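Proximal thread matrix protein 1 (Mytilus galloprovincialis, PDB 4CN9) probably binds collagen in the matrix of the mussel byssus through its two von Willebrand factor type A domains, and also binds zinc. Local coordinates at residues V391-I396 with I408-S413; E414-T419 with V434-M439. All blocks are in the same frame, centred on the assembly; numbering follows the deposited sequence.

Both contacts belong to the second von Willebrand factor type A fold of the chain, at one margin of its six-stranded mixed sheet. The centres of contact 1 and contact 2 lie about 8 Å apart. They come in series: contact 1 joins strand 391-398 to the end of helix 404-410 and the turn after it, and contact 2 joins strand 417-420 and its approach to helix 430-437. The two strands are parallel neighbours, and backbone bonds from A395 to Y416 and F418 tie the contacts together. Helices 404-410 and 430-437 pack against this part of the sheet from opposite faces. Contact 1 lies in the connection to edge strand 417-420; contact 2 sets that edge against the next helix.

Contact 1 (V391-I396 with I408-S413); sequences VVIVAI and INIASS
S412 meets I393 through two hydrogen bonds that use both polar groups of the strand residue. The amide N of I393 donates to S412 OG at 2.9 Å, with a nearly straight N-H...O angle of 169°. In return S412 N donates to I393 O at 3.0 Å. The serine OG lies beside its own backbone N (chi1 -75°), which brings both donor and acceptor to the same strand residue. A411 CA also approaches I393 O, at 3.5 Å.

Apolar contacts lie next to these bonds. I393 packs its side chain against the backbone of I410: CG2 and CD1 both approach I410 O. The CB of A395 sits against the outer branch of I410, 3.8 Å from I410 CG1. CG1 of I410 lies between its backbone N and carbonyl carbon (chi1 73°), and the chain end reaches the strand from there. A411 CB adds to this patch, 4.1 Å from A395 CB.

Further out, R387 of helix 379-388 donates to I410 O and touches I393 and S412. K218 of the first von Willebrand factor type A domain bonds to I408 O and A411 O. The contact is buried. It joins the first strand of the beta-alpha-beta unit 391-398, 404-410 and 417-420 to the end of its helix and the turn beyond, a crossover of the von Willebrand factor type A fold.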
loop_
_atom_site.group_PDB
_atom_site.type_symbol
_atom_site.label_atom_id
_atom_site.label_comp_id
_atom_site.label_asym_id
_atom_site.label_seq_id
_atom_site.Cartn_x
_atom_site.Cartn_y
_atom_site.Cartn_z
ATOM N N VAL A 391 -9.660 -3.302 -4.117
ATOM C CA VAL A 391 -9.584 -2.080 -4.917
ATOM C C VAL A 391 -8.456 -1.192 -4.390
ATOM O O VAL A 391 -8.387 -0.894 -3.191
ATOM C CB VAL A 391 -10.909 -1.305 -4.890
ATOM C CG1 VAL A 391 -10.801 -0.006 -5.696
ATOM C CG2 VAL A 391 -12.036 -2.165 -5.406
ATOM N N VAL A 392 -7.556 -0.789 -5.281
ATOM C CA VAL A 392 -6.539 0.187 -4.932
ATOM C C VAL A 392 -7.082 1.586 -5.196
ATOM O O VAL A 392 -7.569 1.860 -6.284
ATOM C CB VAL A 392 -5.248 -0.015 -5.744
ATOM C CG1 VAL A 392 -4.290 1.135 -5.518
ATOM C CG2 VAL A 392 -4.603 -1.345 -5.388
ATOM N N ILE A 393 -7.000 2.469 -4.199
ATOM C CA ILE A 393 -7.574 3.809 -4.321
ATOM C C ILE A 393 -6.516 4.910 -4.308
ATOM O O ILE A 393 -5.679 5.009 -3.389
ATOM C CB ILE A 393 -8.607 4.089 -3.201
ATOM C CG1 ILE A 393 -9.673 2.983 -3.170
ATOM C CG2 ILE A 393 -9.236 5.458 -3.400
ATOM C CD1 ILE A 393 -10.698 3.131 -2.064
ATOM N N VAL A 394 -6.574 5.739 -5.344
ATOM C CA VAL A 394 -5.747 6.926 -5.468
ATOM C C VAL A 394 -6.658 8.157 -5.241
ATOM O O VAL A 394 -7.759 8.191 -5.771
ATOM C CB VAL A 394 -5.131 6.976 -6.883
ATOM C CG1 VAL A 394 -4.340 8.254 -7.105
ATOM C CG2 VAL A 394 -4.266 5.742 -7.124
ATOM N N ALA A 395 -6.202 9.125 -4.443
ATOM C CA ALA A 395 -7.001 10.296 -4.053
ATOM C C ALA A 395 -6.289 11.610 -4.398
ATOM O O ALA A 395 -5.171 11.844 -3.961
ATOM C CB ALA A 395 -7.300 10.272 -2.539
ATOM N N ILE A 396 -6.975 12.471 -5.144
ATOM C CA ILE A 396 -6.433 13.737 -5.594
ATOM C C ILE A 396 -7.326 14.893 -5.176
ATOM O O ILE A 396 -8.520 14.880 -5.452
ATOM C CB ILE A 396 -6.331 13.770 -7.134
ATOM C CG1 ILE A 396 -5.452 12.620 -7.623
ATOM C CG2 ILE A 396 -5.836 15.134 -7.614
ATOM C CD1 ILE A 396 -5.661 12.239 -9.078
ATOM N N ILE A 408 -6.554 11.241 2.725
ATOM C CA ILE A 408 -5.741 10.249 3.419
ATOM C C ILE A 408 -6.616 9.093 3.896
ATOM O O ILE A 408 -6.223 7.929 3.789
ATOM C CB ILE A 408 -4.959 10.874 4.607
ATOM C CG1 ILE A 408 -3.822 11.773 4.096
ATOM C CG2 ILE A 408 -4.383 9.781 5.501
ATOM C CD1 ILE A 408 -3.230 12.705 5.183
ATOM N N ASN A 409 -7.821 9.393 4.383
ATOM C CA ASN A 409 -8.728 8.329 4.802
ATOM C C ASN A 409 -9.122 7.375 3.682
ATOM O O ASN A 409 -9.257 6.175 3.909
ATOM C CB ASN A 409 -10.008 8.886 5.420
ATOM C CG ASN A 409 -9.769 9.550 6.762
ATOM O OD1 ASN A 409 -8.695 9.422 7.353
ATOM N ND2 ASN A 409 -10.778 10.253 7.253
ATOM N N ILE A 410 -9.349 7.896 2.482
ATOM C CA ILE A 410 -9.870 7.043 1.429
ATOM C C ILE A 410 -8.791 6.321 0.645
ATOM O O ILE A 410 -9.048 5.256 0.128
ATOM C CB ILE A 410 -10.806 7.779 0.437
ATOM C CG1 ILE A 410 -10.030 8.703 -0.474
ATOM C CG2 ILE A 410 -11.913 8.538 1.174
ATOM C CD1 ILE A 410 -10.857 9.193 -1.658
ATOM N N ALA A 411 -7.609 6.907 0.521
ATOM C CA ALA A 411 -6.556 6.305 -0.294
ATOM C C ALA A 411 -6.018 5.027 0.334
ATOM O O ALA A 411 -6.116 4.830 1.546
ATOM C CB ALA A 411 -5.429 7.281 -0.519
ATOM N N SER A 412 -5.427 4.179 -0.503
ATOM C CA SER A 412 -4.851 2.913 -0.059
ATOM C C SER A 412 -3.538 3.159 0.683
ATOM O O SER A 412 -3.035 2.289 1.413
ATOM C CB SER A 412 -4.625 1.974 -1.254
ATOM O OG SER A 412 -5.840 1.406 -1.727
ATOM N N SER A 413 -2.989 4.349 0.477
ATOM C CA SER A 413 -1.779 4.769 1.130
ATOM C C SER A 413 -1.643 6.274 1.007
ATOM O O SER A 413 -2.094 6.865 0.029
ATOM C CB SER A 413 -0.571 4.078 0.478
ATOM O OG SER A 413 0.625 4.605 1.000
#

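Contact 2 (E414-T419 with V434-M439); sequences EEYVFT and VKLACM
Y416 and F418 both meet L436, which reaches out from the last turn of helix 430-437. Before them, E414 and E415 form a short 3-10 segment. Their carboxylates turn to the first von Willebrand factor type A domain: E414 OE1 accepts from Q213 NE2, and E415 OE2 is hydrogen-bonded to H188 ND1. The carbonyl of E414 also accepts from V417 N within the turn.

Y416 carries most of the contact on this side. Its ring lies beside the backbone N (chi1 -54°) and is directed to the helix. Both methyls of L436 touch it: CD1 is 3.6 Å from Y416 CD1, and CD2 is 3.7 Å from Y416 CE1. The approach to the ring is oblique. At the far end, Y416 OH is 4.0 Å from M439 CE, and the two side chains cross at about a right angle. The extended chain of M439 brings SD near the hydroxyl, and the bend at chi3 (61°) places CE there.

F418, two residues on, points to the same helix. Its ring offers an edge, with L436 CD1 near the ring plane and 3.7 Å from F418 CE1. The one methyl therefore touches both aromatic rings. V394 of strand 391-398 also touches L436 and F418.

Past L436, C438 forms the disulfide to C249. The contact is mainly apolar, with L436 packed against two rings. M439 meets the tyrosine only at its hydroxyl. With no polar bond between the segments, the fit rests on van der Waals contact and is less directional than a hydrogen bond would be.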
loop_
_atom_site.group_PDB
_atom_site.type_symbol
_atom_site.label_atom_id
_atom_site.label_comp_id
_atom_site.label_asym_id
_atom_site.label_seq_id
_atom_site.Cartn_x
_atom_site.Cartn_y
_atom_site.Cartn_z
ATOM N N GLU A 414 -1.011 6.906 1.992
ATOM C CA GLU A 414 -0.723 8.335 1.896
ATOM C C GLU A 414 0.226 8.646 0.746
ATOM O O GLU A 414 0.246 9.762 0.235
ATOM C CB GLU A 414 -0.195 8.900 3.233
ATOM C CG GLU A 414 -0.091 10.416 3.225
ATOM C CD GLU A 414 0.031 11.039 4.621
ATOM O OE1 GLU A 414 -0.209 10.344 5.635
ATOM O OE2 GLU A 414 0.348 12.249 4.689
ATOM N N GLU A 415 0.979 7.651 0.294
ATOM C CA GLU A 415 1.780 7.819 -0.910
ATOM C C GLU A 415 0.920 7.967 -2.166
ATOM O O GLU A 415 1.413 8.434 -3.207
ATOM C CB GLU A 415 2.740 6.637 -1.076
ATOM C CG GLU A 415 3.749 6.526 0.056
ATOM C CD GLU A 415 4.787 7.619 -0.006
ATOM O OE1 GLU A 415 4.991 8.180 -1.105
ATOM O OE2 GLU A 415 5.402 7.929 1.038
ATOM N N TYR A 416 -0.355 7.577 -2.072
ATOM C CA TYR A 416 -1.265 7.607 -3.218
ATOM C C TYR A 416 -2.215 8.800 -3.118
ATOM O O TYR A 416 -3.259 8.822 -3.778
ATOM C CB TYR A 416 -2.107 6.330 -3.320
ATOM C CG TYR A 416 -1.345 5.006 -3.331
ATOM C CD1 TYR A 416 0.046 4.954 -3.431
ATOM C CD2 TYR A 416 -2.032 3.813 -3.221
ATOM C CE1 TYR A 416 0.726 3.730 -3.425
ATOM C CE2 TYR A 416 -1.367 2.589 -3.222
ATOM C CZ TYR A 416 0.005 2.553 -3.325
ATOM O OH TYR A 416 0.632 1.331 -3.287
ATOM N N VAL A 417 -1.835 9.768 -2.292
ATOM C CA VAL A 417 -2.537 11.036 -2.113
ATOM C C VAL A 417 -1.784 12.174 -2.814
ATOM O O VAL A 417 -0.587 12.360 -2.618
ATOM C CB VAL A 417 -2.645 11.401 -0.608
ATOM C CG1 VAL A 417 -3.139 12.842 -0.411
ATOM C CG2 VAL A 417 -3.537 10.438 0.115
ATOM N N PHE A 418 -2.505 12.951 -3.616
ATOM C CA PHE A 418 -1.910 14.025 -4.389
ATOM C C PHE A 418 -2.736 15.284 -4.214
ATOM O O PHE A 418 -3.968 15.217 -4.135
ATOM C CB PHE A 418 -1.870 13.660 -5.872
ATOM C CG PHE A 418 -1.061 12.445 -6.177
ATOM C CD1 PHE A 418 -1.632 11.184 -6.120
ATOM C CD2 PHE A 418 0.280 12.559 -6.506
ATOM C CE1 PHE A 418 -0.877 10.052 -6.396
ATOM C CE2 PHE A 418 1.038 11.442 -6.775
ATOM C CZ PHE A 418 0.464 10.186 -6.728
ATOM N N THR A 419 -2.055 16.430 -4.144
ATOM C CA THR A 419 -2.721 17.727 -4.027
ATOM C C THR A 419 -2.055 18.724 -4.986
ATOM O O THR A 419 -0.844 18.668 -5.221
ATOM C CB THR A 419 -2.681 18.300 -2.573
ATOM O OG1 THR A 419 -1.327 18.551 -2.179
ATOM C CG2 THR A 419 -3.308 17.348 -1.561
ATOM N N VAL A 434 -0.279 7.977 -13.120
ATOM C CA VAL A 434 -0.256 6.887 -14.102
ATOM C C VAL A 434 0.461 5.634 -13.577
ATOM O O VAL A 434 -0.022 4.511 -13.783
ATOM C CB VAL A 434 0.370 7.365 -15.448
ATOM C CG1 VAL A 434 0.676 6.203 -16.364
ATOM C CG2 VAL A 434 -0.571 8.352 -16.146
ATOM N N LYS A 435 1.598 5.814 -12.903
ATOM C CA LYS A 435 2.337 4.680 -12.354
ATOM C C LYS A 435 1.479 3.907 -11.371
ATOM O O LYS A 435 1.577 2.688 -11.302
ATOM C CB LYS A 435 3.617 5.107 -11.628
ATOM C CG LYS A 435 4.774 5.519 -12.528
ATOM C CD LYS A 435 5.994 5.883 -11.676
ATOM C CE LYS A 435 7.099 6.540 -12.497
ATOM N NZ LYS A 435 8.251 6.963 -11.642
ATOM N N LEU A 436 0.654 4.609 -10.600
ATOM C CA LEU A 436 -0.277 3.929 -9.700
ATOM C C LEU A 436 -1.465 3.327 -10.471
ATOM O O LEU A 436 -1.864 2.201 -10.215
ATOM C CB LEU A 436 -0.771 4.893 -8.617
ATOM C CG LEU A 436 0.337 5.515 -7.758
ATOM C CD1 LEU A 436 -0.231 6.474 -6.730
ATOM C CD2 LEU A 436 1.155 4.437 -7.071
ATOM N N ALA A 437 -2.043 4.078 -11.407
ATOM C CA ALA A 437 -3.156 3.564 -12.190
ATOM C C ALA A 437 -2.760 2.290 -12.929
ATOM O O ALA A 437 -3.588 1.393 -13.109
ATOM C CB ALA A 437 -3.658 4.609 -13.179
ATOM N N CYS A 438 -1.497 2.214 -13.354
ATOM C CA CYS A 438 -0.989 1.042 -14.065
ATOM C C CYS A 438 -0.502 -0.084 -13.158
ATOM O O CYS A 438 -0.034 -1.110 -13.645
ATOM C CB CYS A 438 0.156 1.461 -15.013
ATOM S SG CYS A 438 -0.461 2.372 -16.458
ATOM N N MET A 439 -0.571 0.108 -11.840
ATOM C CA MET A 439 -0.035 -0.901 -10.937
ATOM C C MET A 439 -0.886 -2.157 -11.004
ATOM O O MET A 439 -2.116 -2.092 -11.035
ATOM C CB MET A 439 0.030 -0.384 -9.504
ATOM C CG MET A 439 0.910 -1.224 -8.579
ATOM S SD MET A 439 0.970 -0.517 -6.912
ATOM C CE MET A 439 -0.770 -0.628 -6.528
#